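PDB 3A72: Exo-arabinanase from Penicillium chrysogenum, which probably hydrolyses alpha-1,5-linked L-arabinan from the chain end, and holds arabinobiose in its pocket. Local coordinates for residues P21-P26 / A38-Y43; G78-P83 / I107-S112; S87-V92 / L154-G159; K160-Y165 / D244-A249. All coordinates share one frame; numbering follows the deposited sequence.

In the fold
The chain folds into six four-stranded antiparallel sheets, the blades of a beta-propeller of the sialidase type. Contacts 1 and 2 sit on the bound arabinobiose: E41 of contact 1 and Q82 of contact 2 both hydrogen-bond one arabinofuranose, and E41 OE2 lies 2.7 Å from Q82 N, tying two successive blades together. Their centres are about 12 Å apart. Contacts 3 and 4 are also about 12 Å apart by centres and share the hairpin of strands 149-157 and 160-167, through which L155 O meets I162 N at 2.8 Å. Contact 3 links this hairpin to the preceding blade and contact 4 to the following one; the side chain of Y164 in contact 4 is about 12 Å from a bound arabinofuranose.

Contact 1: P21-P26 / A38-Y43; sequences PRTLYP and ATWENY. With AHR (alpha-L-arabinofuranose), chain B.
R22 and L24 meet Y43 and E41 through three backbone hydrogen bonds. L24 and E41 form an antiparallel hydrogen-bonded pair, E41 N giving to L24 O at 2.8 Å and L24 N returning the longer bond to E41 O at 3.2 Å. T23 and N42, a non-hydrogen-bonded pair, lie between L24/E41 and the 2.9 Å bond from Y43 N to R22 O. The polar side-chain contacts centre on the carboxylate of E41. With CG beside the backbone N (chi1 -62°) and the chain extended beyond it, E41 runs alongside L24, and OE1 touches L24 CD2 at 3.4 Å and receives Y43 OH at 2.6 Å from above the carboxylate plane. OE2 accepts O5 of the arabinofuranose at 2.7 Å and also the backbone N of Q82, and bonds at both oxygens should fix the rotation of the group. The planes of the Y25 ring and that carboxylate are 16° apart. Apolar contact completes the join: P21 CG sits over one face of the Y43 ring in a CH-pi contact, 3.9 Å from the centroid, while T23, on the face opposite L24 and E41, brings CG2 to W40 CD1 at 3.9 Å. The pairing is the open end of the beta hairpin of strands 23-30 and 36-42, in one blade of a six-bladed propeller, with E41 and Y25 in its sugar pocket.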
# COMPACT_ATOMS: atom_id res chain seq x y z
N PRO A 21 -11.95 4.64 -13.41
CA PRO A 21 -10.87 3.85 -13.99
C PRO A 21 -11.08 2.35 -14.01
O PRO A 21 -10.21 1.64 -14.53
CB PRO A 21 -9.71 4.19 -13.04
CG PRO A 21 -10.36 4.35 -11.70
CD PRO A 21 -11.62 5.14 -12.05
N ARG A 22 -12.18 1.84 -13.50
CA ARG A 22 -12.60 0.44 -13.51
C ARG A 22 -11.89 -0.40 -12.44
O ARG A 22 -12.54 -1.07 -11.64
CB ARG A 22 -12.54 -0.20 -14.88
CG ARG A 22 -13.35 0.53 -15.95
CD ARG A 22 -13.54 -0.31 -17.19
NE ARG A 22 -14.39 0.31 -18.17
CZ ARG A 22 -13.98 1.11 -19.15
NH1 ARG A 22 -12.68 1.45 -19.28
NH2 ARG A 22 -14.90 1.57 -20.00
N THR A 23 -10.55 -0.34 -12.47
CA THR A 23 -9.73 -0.92 -11.42
C THR A 23 -8.67 0.11 -11.07
O THR A 23 -8.30 0.95 -11.90
CB THR A 23 -9.04 -2.24 -11.86
OG1 THR A 23 -8.15 -2.03 -12.97
CG2 THR A 23 -10.05 -3.25 -12.33
N LEU A 24 -8.16 0.04 -9.86
CA LEU A 24 -7.09 0.91 -9.40
C LEU A 24 -6.56 0.39 -8.07
O LEU A 24 -7.32 -0.30 -7.36
CB LEU A 24 -7.63 2.36 -9.15
CG LEU A 24 -6.56 3.47 -9.17
CD1 LEU A 24 -6.07 3.75 -10.58
CD2 LEU A 24 -7.14 4.74 -8.54
N TYR A 25 -5.34 0.73 -7.69
CA TYR A 25 -4.86 0.58 -6.33
C TYR A 25 -4.66 -0.89 -5.97
O TYR A 25 -5.39 -1.48 -5.17
CB TYR A 25 -5.76 1.30 -5.33
CG TYR A 25 -5.07 1.73 -4.06
CD1 TYR A 25 -4.76 3.08 -3.85
CD2 TYR A 25 -4.69 0.80 -3.07
CE1 TYR A 25 -4.10 3.50 -2.68
CE2 TYR A 25 -4.05 1.24 -1.90
CZ TYR A 25 -3.76 2.56 -1.73
OH TYR A 25 -3.15 3.03 -0.58
N PRO A 26 -3.66 -1.54 -6.58
CA PRO A 26 -3.43 -2.96 -6.33
C PRO A 26 -2.85 -3.17 -4.96
O PRO A 26 -1.91 -2.46 -4.57
CB PRO A 26 -2.39 -3.34 -7.38
CG PRO A 26 -1.59 -2.07 -7.55
CD PRO A 26 -2.61 -0.96 -7.46
N ALA A 38 -4.79 -11.18 -4.09
CA ALA A 38 -4.77 -9.86 -4.69
C ALA A 38 -6.15 -9.22 -4.54
O ALA A 38 -7.18 -9.88 -4.61
CB ALA A 38 -4.40 -9.95 -6.16
N THR A 39 -6.14 -7.90 -4.37
CA THR A 39 -7.33 -7.07 -4.35
C THR A 39 -7.02 -5.71 -4.96
O THR A 39 -5.86 -5.40 -5.34
CB THR A 39 -7.88 -6.95 -2.92
OG1 THR A 39 -9.19 -6.38 -2.95
CG2 THR A 39 -7.03 -6.06 -2.05
N TRP A 40 -8.04 -4.88 -5.13
CA TRP A 40 -7.99 -3.61 -5.79
C TRP A 40 -9.30 -2.89 -5.56
O TRP A 40 -10.30 -3.49 -5.17
CB TRP A 40 -7.72 -3.79 -7.31
CG TRP A 40 -8.70 -4.68 -7.99
CD1 TRP A 40 -9.90 -4.33 -8.54
CD2 TRP A 40 -8.58 -6.10 -8.16
NE1 TRP A 40 -10.47 -5.47 -9.04
CE2 TRP A 40 -9.74 -6.57 -8.84
CE3 TRP A 40 -7.60 -7.06 -7.85
CZ2 TRP A 40 -9.96 -7.89 -9.17
CZ3 TRP A 40 -7.81 -8.38 -8.19
CH2 TRP A 40 -8.97 -8.78 -8.86
N GLU A 41 -9.30 -1.59 -5.81
CA GLU A 41 -10.50 -0.80 -5.94
C GLU A 41 -11.25 -1.23 -7.20
O GLU A 41 -10.67 -1.22 -8.30
CB GLU A 41 -10.18 0.69 -6.07
CG GLU A 41 -9.46 1.28 -4.86
CD GLU A 41 -8.95 2.69 -5.04
OE1 GLU A 41 -9.08 3.25 -6.17
OE2 GLU A 41 -8.34 3.23 -4.07
N ASN A 42 -12.50 -1.63 -7.02
CA ASN A 42 -13.29 -2.31 -8.07
C ASN A 42 -14.50 -1.45 -8.36
O ASN A 42 -15.45 -1.38 -7.54
CB ASN A 42 -13.62 -3.70 -7.55
CG ASN A 42 -14.23 -4.62 -8.58
OD1 ASN A 42 -15.48 -4.96 -8.54
ND2 ASN A 42 -13.50 -5.04 -9.49
N TYR A 43 -14.46 -0.74 -9.46
CA TYR A 43 -15.44 0.34 -9.77
C TYR A 43 -16.64 -0.21 -10.53
O TYR A 43 -16.96 0.15 -11.65
CB TYR A 43 -14.76 1.47 -10.52
CG TYR A 43 -13.72 2.23 -9.74
CD1 TYR A 43 -13.99 3.49 -9.25
CD2 TYR A 43 -12.44 1.68 -9.47
CE1 TYR A 43 -13.07 4.22 -8.52
CE2 TYR A 43 -11.51 2.43 -8.73
CZ TYR A 43 -11.85 3.68 -8.26
OH TYR A 43 -10.96 4.44 -7.54
O5 AHR B . -7.35 5.70 -4.33
C5 AHR B . -8.33 6.46 -5.10
C4 AHR B . -7.78 7.85 -5.33
O4 AHR B . -7.68 8.52 -4.03
C3 AHR B . -8.78 8.74 -6.07
O3 AHR B . -8.68 8.58 -7.50
C2 AHR B . -8.28 10.14 -5.66
O2 AHR B . -9.31 11.14 -5.73
C1 AHR B . -7.82 9.93 -4.21

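Contact 2: G78-P83 / I107-S112; sequences GLRYQP and IPTDLS. With AHR (alpha-L-arabinofuranose), chain B.
R80 grips a single carbonyl oxygen, I107 O, with two nitrogens of one guanidinium edge, NE at 2.8 Å and NH2 at 3.0 Å. The grip lies beside a classic beta bulge, where R80 and Y81 both face S105 and the chain turns a corner in this propeller blade. The arginine chain bends at chi3 (-53°), which turns the edge bearing NE to the oxygen. I107 O is almost exactly in the guanidinium plane, yet NE stands 49° out of the carbonyl plane. T109 CA lies over one face of the guanidinium, toward its rim, and NH2 also forms a salt bridge with E46, which takes a hydrogen bond from T109 OG1 as well; E46 is thus a partner common to R80 and the loop. A backbone bond from I107 N to G78 O, 3.0 Å, continues the join. Beside the polar grip, I107 CD1 presses closely on Y81 CD2 at 3.3 Å, and L111 CD2 lies 4.0 Å from Y81 OH, each side chain crossing the tyrosine at about a right angle. The Y81 ring in turn carries the sugar, with C5 of the arabinofuranose 3.7 Å above its centre, and next along the chain Q82 NE2 donates to O5 at 2.9 Å in a nearly straight bond.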
# COMPACT_ATOMS: atom_id res chain seq x y z
N GLY A 78 -20.18 1.19 0.64
CA GLY A 78 -19.28 0.63 -0.37
C GLY A 78 -17.84 0.68 0.12
O GLY A 78 -17.37 1.72 0.59
N LEU A 79 -17.18 -0.48 0.00
CA LEU A 79 -15.71 -0.52 0.28
C LEU A 79 -15.03 -0.12 -1.00
O LEU A 79 -14.94 -0.91 -1.96
CB LEU A 79 -15.29 -1.89 0.78
CG LEU A 79 -15.93 -2.35 2.08
CD1 LEU A 79 -15.25 -3.61 2.61
CD2 LEU A 79 -15.96 -1.23 3.15
N ARG A 80 -14.66 1.15 -1.07
CA ARG A 80 -14.44 1.85 -2.32
C ARG A 80 -13.01 2.14 -2.67
O ARG A 80 -12.60 1.96 -3.82
CB ARG A 80 -15.26 3.17 -2.30
CG ARG A 80 -15.32 3.87 -3.65
CD ARG A 80 -16.24 5.13 -3.61
NE ARG A 80 -17.56 4.79 -3.08
CZ ARG A 80 -18.54 4.22 -3.73
NH1 ARG A 80 -18.46 4.05 -5.06
NH2 ARG A 80 -19.64 3.86 -3.08
N TYR A 81 -12.25 2.67 -1.70
CA TYR A 81 -10.89 3.14 -1.93
C TYR A 81 -9.88 2.41 -1.01
O TYR A 81 -10.16 2.12 0.16
CB TYR A 81 -10.72 4.61 -1.68
CG TYR A 81 -11.27 5.58 -2.71
CD1 TYR A 81 -11.76 5.17 -3.96
CD2 TYR A 81 -11.29 6.95 -2.41
CE1 TYR A 81 -12.25 6.11 -4.87
CE2 TYR A 81 -11.77 7.86 -3.30
CZ TYR A 81 -12.26 7.44 -4.54
OH TYR A 81 -12.74 8.35 -5.48
N GLN A 82 -8.70 2.19 -1.57
CA GLN A 82 -7.48 2.00 -0.80
C GLN A 82 -7.51 0.80 0.15
O GLN A 82 -7.26 0.90 1.33
CB GLN A 82 -7.16 3.30 -0.04
CG GLN A 82 -6.92 4.45 -1.00
CD GLN A 82 -7.53 5.78 -0.61
OE1 GLN A 82 -7.79 6.04 0.58
NE2 GLN A 82 -7.72 6.64 -1.59
N PRO A 83 -7.75 -0.40 -0.43
CA PRO A 83 -7.66 -1.62 0.39
C PRO A 83 -6.23 -1.87 0.80
O PRO A 83 -5.25 -1.32 0.27
CB PRO A 83 -8.13 -2.71 -0.58
CG PRO A 83 -7.70 -2.20 -1.94
CD PRO A 83 -7.95 -0.70 -1.84
N ILE A 107 -16.93 4.47 1.73
CA ILE A 107 -17.16 5.81 1.17
C ILE A 107 -18.48 5.72 0.42
O ILE A 107 -18.62 4.85 -0.46
CB ILE A 107 -16.04 6.22 0.19
CG1 ILE A 107 -14.68 6.26 0.89
CG2 ILE A 107 -16.36 7.55 -0.50
CD1 ILE A 107 -13.54 6.41 -0.07
N PRO A 108 -19.45 6.60 0.66
CA PRO A 108 -20.68 6.59 -0.16
C PRO A 108 -20.37 6.99 -1.59
O PRO A 108 -19.37 7.63 -1.89
CB PRO A 108 -21.55 7.66 0.51
CG PRO A 108 -20.99 7.89 1.86
CD PRO A 108 -19.51 7.68 1.65
N THR A 109 -21.30 6.67 -2.50
CA THR A 109 -21.15 7.01 -3.90
C THR A 109 -20.89 8.50 -4.11
O THR A 109 -20.14 8.90 -5.00
CB THR A 109 -22.39 6.57 -4.69
OG1 THR A 109 -22.62 5.17 -4.52
CG2 THR A 109 -22.25 6.94 -6.17
N ASP A 110 -21.53 9.33 -3.27
CA ASP A 110 -21.38 10.79 -3.37
C ASP A 110 -20.04 11.31 -2.85
O ASP A 110 -19.84 12.54 -2.89
CB ASP A 110 -22.57 11.50 -2.72
CG ASP A 110 -22.64 11.35 -1.21
OD1 ASP A 110 -21.70 10.83 -0.58
OD2 ASP A 110 -23.69 11.76 -0.65
N LEU A 111 -19.14 10.44 -2.38
CA LEU A 111 -17.80 10.83 -1.95
C LEU A 111 -17.85 11.73 -0.72
O LEU A 111 -16.88 12.45 -0.43
CB LEU A 111 -16.94 11.44 -3.06
CG LEU A 111 -16.81 10.59 -4.31
CD1 LEU A 111 -15.86 11.29 -5.29
CD2 LEU A 111 -16.33 9.17 -4.05
N SER A 112 -18.92 11.69 0.06
CA SER A 112 -19.09 12.68 1.12
C SER A 112 -18.30 12.40 2.38
O SER A 112 -18.17 13.31 3.21
CB SER A 112 -20.58 12.80 1.48
OG SER A 112 -21.12 11.54 1.90
O5 AHR B . -7.35 5.70 -4.33
C5 AHR B . -8.33 6.46 -5.10
C4 AHR B . -7.78 7.85 -5.33
O4 AHR B . -7.68 8.52 -4.03
C3 AHR B . -8.78 8.74 -6.07
O3 AHR B . -8.68 8.58 -7.50
C2 AHR B . -8.28 10.14 -5.66
O2 AHR B . -9.31 11.14 -5.73
C1 AHR B . -7.82 9.93 -4.21

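Contact 3: S87-V92 / L154-G159; sequences SLPERV and LLANKG
The carboxylate of E90 is approached from above its plane by G159 N, which stands 57° out of it and donates to OE1 at 2.9 Å. The bond is bent, with 130° at the hydrogen. The other oxygen, OE2, is met by a water that donates to it at 3.0 Å and accepts from K158 N at 2.9 Å. One carboxylate thus meets the turn at G159 N directly and at K158 N through a water. At chi1 66° E90 CG is tucked over its own backbone, flanked by N and C, and the extended chain beyond it spans the distance to that turn. The P89 ring offers its CD to A156 CB at 4.1 Å, and on the far side of E90 in sequence V92 CG1 rests on G159 O at 3.6 Å. K158 and G159 both have positive phi, as in a type I' turn, and they close the hairpin of strands 149-157 and 160-167. No helix is involved: 87-92 is the loop between strands 82-87 and 100-106 of the preceding propeller blade. Y86 OH, on strand 82-87 of that blade, is also hydrogen-bonded to A156 N, while N157 on the other side touches P245 in the following blade.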
# COMPACT_ATOMS: atom_id res chain seq x y z
N SER A 87 -1.65 -10.43 6.52
CA SER A 87 -1.66 -11.69 7.30
C SER A 87 -0.89 -11.42 8.58
O SER A 87 0.30 -11.10 8.54
CB SER A 87 -1.04 -12.80 6.48
OG SER A 87 -1.01 -14.01 7.20
N LEU A 88 -1.55 -11.51 9.75
CA LEU A 88 -0.86 -11.22 11.00
C LEU A 88 0.32 -12.16 11.18
O LEU A 88 0.13 -13.37 11.20
CB LEU A 88 -1.79 -11.40 12.22
CG LEU A 88 -2.81 -10.27 12.47
CD1 LEU A 88 -3.52 -10.60 13.75
CD2 LEU A 88 -2.12 -8.92 12.59
N PRO A 89 1.53 -11.60 11.41
CA PRO A 89 2.66 -12.46 11.67
C PRO A 89 2.82 -12.93 13.08
O PRO A 89 3.70 -13.76 13.38
CB PRO A 89 3.87 -11.57 11.27
CG PRO A 89 3.40 -10.21 11.25
CD PRO A 89 1.92 -10.21 11.17
N GLU A 90 1.96 -12.45 13.96
CA GLU A 90 1.90 -12.81 15.37
C GLU A 90 0.51 -12.54 15.88
O GLU A 90 -0.22 -11.73 15.28
CB GLU A 90 2.95 -12.05 16.18
CG GLU A 90 2.73 -10.57 16.23
CD GLU A 90 3.75 -9.84 16.99
OE1 GLU A 90 3.77 -9.96 18.24
OE2 GLU A 90 4.54 -9.11 16.37
N ARG A 91 0.14 -13.15 16.98
CA ARG A 91 -1.15 -12.89 17.62
C ARG A 91 -1.21 -11.42 18.00
O ARG A 91 -0.26 -10.86 18.53
CB ARG A 91 -1.25 -13.80 18.85
CG ARG A 91 -2.44 -13.48 19.77
CD ARG A 91 -2.66 -14.56 20.82
NE ARG A 91 -3.34 -15.75 20.37
CZ ARG A 91 -4.67 -15.90 20.27
NH1 ARG A 91 -5.46 -14.86 20.53
NH2 ARG A 91 -5.22 -17.05 19.91
N VAL A 92 -2.38 -10.82 17.84
CA VAL A 92 -2.71 -9.51 18.37
C VAL A 92 -4.01 -9.64 19.14
O VAL A 92 -5.05 -9.91 18.54
CB VAL A 92 -2.78 -8.40 17.29
CG1 VAL A 92 -3.17 -7.10 17.96
CG2 VAL A 92 -1.45 -8.27 16.58
N LEU A 154 -0.77 -1.49 7.11
CA LEU A 154 -0.78 -2.23 8.37
C LEU A 154 0.57 -2.91 8.64
O LEU A 154 1.15 -3.49 7.73
CB LEU A 154 -1.87 -3.31 8.38
CG LEU A 154 -3.31 -2.82 8.20
CD1 LEU A 154 -4.28 -3.98 8.15
CD2 LEU A 154 -3.74 -1.85 9.31
N LEU A 155 1.00 -2.86 9.90
CA LEU A 155 2.25 -3.49 10.31
C LEU A 155 2.11 -3.90 11.77
O LEU A 155 1.73 -3.04 12.60
CB LEU A 155 3.39 -2.54 10.12
CG LEU A 155 4.81 -3.02 10.55
CD1 LEU A 155 5.88 -2.58 9.55
CD2 LEU A 155 5.14 -2.55 11.91
N ALA A 156 2.40 -5.12 12.13
CA ALA A 156 2.41 -5.58 13.52
C ALA A 156 3.83 -5.53 14.09
O ALA A 156 4.81 -5.80 13.41
CB ALA A 156 1.86 -6.99 13.63
N ASN A 157 3.90 -5.26 15.40
CA ASN A 157 5.14 -5.26 16.13
C ASN A 157 4.82 -5.44 17.61
O ASN A 157 3.96 -4.74 18.12
CB ASN A 157 5.88 -3.97 15.93
CG ASN A 157 7.21 -3.95 16.64
OD1 ASN A 157 8.05 -4.86 16.45
ND2 ASN A 157 7.39 -2.93 17.46
N LYS A 158 5.51 -6.37 18.27
CA LYS A 158 5.41 -6.50 19.72
C LYS A 158 3.97 -6.61 20.20
O LYS A 158 3.55 -5.99 21.19
CB LYS A 158 6.14 -5.37 20.46
CG LYS A 158 7.63 -5.36 20.19
CD LYS A 158 8.54 -4.35 20.85
CE LYS A 158 8.09 -3.10 21.55
NZ LYS A 158 9.16 -2.20 22.11
N GLY A 159 3.17 -7.44 19.53
CA GLY A 159 1.85 -7.73 19.95
C GLY A 159 0.84 -6.64 19.65
O GLY A 159 -0.31 -6.72 20.13
O HOH W 1 7.28 -8.40 17.24
O HOH W 2 5.06 -8.80 13.91

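Contact 4: K160-Y165 / D244-A249; sequences KLICYY and DPENIA
A bend at chi3 (-77°) swings the end of K160 across to E246, whose own chain is extended beyond CG (chi2 -179°), and the two meet at about a right angle. K160 NZ donates to E246 OE2 at 2.7 Å on the syn side of the carboxylate, a salt bridge at the partly exposed end of the contact. Two residues along, I162 reaches out with CD1, which lies 3.8 Å from E246 CG and 4.0 Å from P245 CG, so that the methyl group packs against both. Y164 follows on the same side of the strand, with I162 CG2 against one ring face. Its hydroxyl gives P245 O a 2.7 Å hydrogen bond; the carbonyl oxygen lies at the ring edge, in plane, while the phenol oxygen is tilted 32° from the carbonyl plane. This bond supplies a partner for a buried hydroxyl, and P245 CB also comes within 3.4 Å of Y164 OH. The receiving loop is shaped by D244: its OD1 accepts E246 N at 2.9 Å in an Asx turn, and its O accepts N247 N at 2.9 Å in a type I beta turn. E246 O is also hydrogen-bonded to H180 NE2, a further link to the same sheet. Alternate residues of strand 160-167 thus dock the loop after strand 237-242, a joint between neighbouring blades of the six-bladed beta-propeller.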
# COMPACT_ATOMS: atom_id res chain seq x y z
N LYS A 160 1.22 -5.65 18.87
CA LYS A 160 0.36 -4.54 18.50
C LYS A 160 0.24 -4.47 16.98
O LYS A 160 1.15 -4.91 16.26
CB LYS A 160 0.97 -3.22 18.98
CG LYS A 160 1.13 -3.16 20.50
CD LYS A 160 1.92 -1.89 20.94
CE LYS A 160 3.43 -2.02 20.70
NZ LYS A 160 4.08 -0.71 21.13
N LEU A 161 -0.85 -3.90 16.54
CA LEU A 161 -1.01 -3.57 15.14
C LEU A 161 -1.02 -2.04 14.96
O LEU A 161 -1.76 -1.36 15.69
CB LEU A 161 -2.29 -4.15 14.55
CG LEU A 161 -2.49 -3.98 13.05
CD1 LEU A 161 -1.50 -4.82 12.29
CD2 LEU A 161 -3.90 -4.34 12.63
N ILE A 162 -0.19 -1.59 14.05
CA ILE A 162 -0.09 -0.20 13.68
C ILE A 162 -0.78 -0.01 12.34
O ILE A 162 -0.53 -0.77 11.39
CB ILE A 162 1.37 0.27 13.59
CG1 ILE A 162 2.15 -0.03 14.88
CG2 ILE A 162 1.47 1.72 13.24
CD1 ILE A 162 3.68 0.02 14.66
N CYS A 163 -1.63 1.02 12.24
CA CYS A 163 -2.18 1.44 10.95
C CYS A 163 -1.66 2.86 10.66
O CYS A 163 -1.99 3.80 11.36
CB CYS A 163 -3.70 1.46 10.96
SG CYS A 163 -4.38 1.89 9.34
N TYR A 164 -0.80 2.93 9.65
CA TYR A 164 -0.33 4.22 9.10
C TYR A 164 -1.32 4.65 8.04
O TYR A 164 -1.80 3.83 7.27
CB TYR A 164 1.03 4.06 8.47
CG TYR A 164 2.14 3.48 9.34
CD1 TYR A 164 2.93 4.28 10.14
CD2 TYR A 164 2.39 2.09 9.32
CE1 TYR A 164 3.94 3.72 10.92
CE2 TYR A 164 3.40 1.54 10.07
CZ TYR A 164 4.18 2.35 10.88
OH TYR A 164 5.18 1.76 11.60
N TYR A 165 -1.58 5.96 7.93
CA TYR A 165 -2.50 6.45 6.89
C TYR A 165 -2.24 7.92 6.69
O TYR A 165 -1.52 8.59 7.43
CB TYR A 165 -3.96 6.12 7.21
CG TYR A 165 -4.50 6.67 8.51
CD1 TYR A 165 -5.18 7.87 8.53
CD2 TYR A 165 -4.36 6.00 9.72
CE1 TYR A 165 -5.69 8.37 9.72
CE2 TYR A 165 -4.87 6.48 10.89
CZ TYR A 165 -5.53 7.66 10.89
OH TYR A 165 -6.02 8.17 12.08
N ASP A 244 12.20 2.35 15.78
CA ASP A 244 10.95 2.41 16.49
C ASP A 244 9.84 2.73 15.47
O ASP A 244 9.74 3.87 15.05
CB ASP A 244 10.95 3.41 17.61
CG ASP A 244 9.69 3.46 18.40
OD1 ASP A 244 8.67 2.82 17.99
OD2 ASP A 244 9.66 4.15 19.46
N PRO A 245 9.04 1.73 15.10
CA PRO A 245 8.07 1.95 14.03
C PRO A 245 6.93 2.89 14.46
O PRO A 245 6.14 3.30 13.61
CB PRO A 245 7.58 0.55 13.71
CG PRO A 245 7.69 -0.17 15.04
CD PRO A 245 8.97 0.36 15.67
N GLU A 246 6.83 3.22 15.72
CA GLU A 246 5.86 4.19 16.21
C GLU A 246 6.46 5.63 16.32
O GLU A 246 5.69 6.52 16.71
CB GLU A 246 5.30 3.76 17.57
CG GLU A 246 4.42 2.54 17.46
CD GLU A 246 3.83 2.08 18.77
OE1 GLU A 246 3.32 2.94 19.53
OE2 GLU A 246 3.80 0.86 19.01
N ASN A 247 7.73 5.79 16.02
CA ASN A 247 8.34 7.10 16.12
C ASN A 247 8.98 7.43 14.79
O ASN A 247 10.14 7.04 14.49
CB ASN A 247 9.37 7.14 17.27
CG ASN A 247 9.97 8.53 17.42
OD1 ASN A 247 9.66 9.47 16.67
ND2 ASN A 247 10.81 8.69 18.44
N ILE A 248 8.21 8.14 13.99
CA ILE A 248 8.61 8.58 12.64
C ILE A 248 8.91 10.09 12.62
O ILE A 248 9.79 10.55 11.86
CB ILE A 248 7.50 8.23 11.63
CG1 ILE A 248 7.15 6.72 11.68
CG2 ILE A 248 7.81 8.68 10.23
CD1 ILE A 248 8.31 5.78 11.33
N ALA A 249 8.22 10.87 13.46
CA ALA A 249 8.31 12.32 13.39
C ALA A 249 9.69 12.83 13.72
O ALA A 249 10.08 13.93 13.29
CB ALA A 249 7.27 12.93 14.31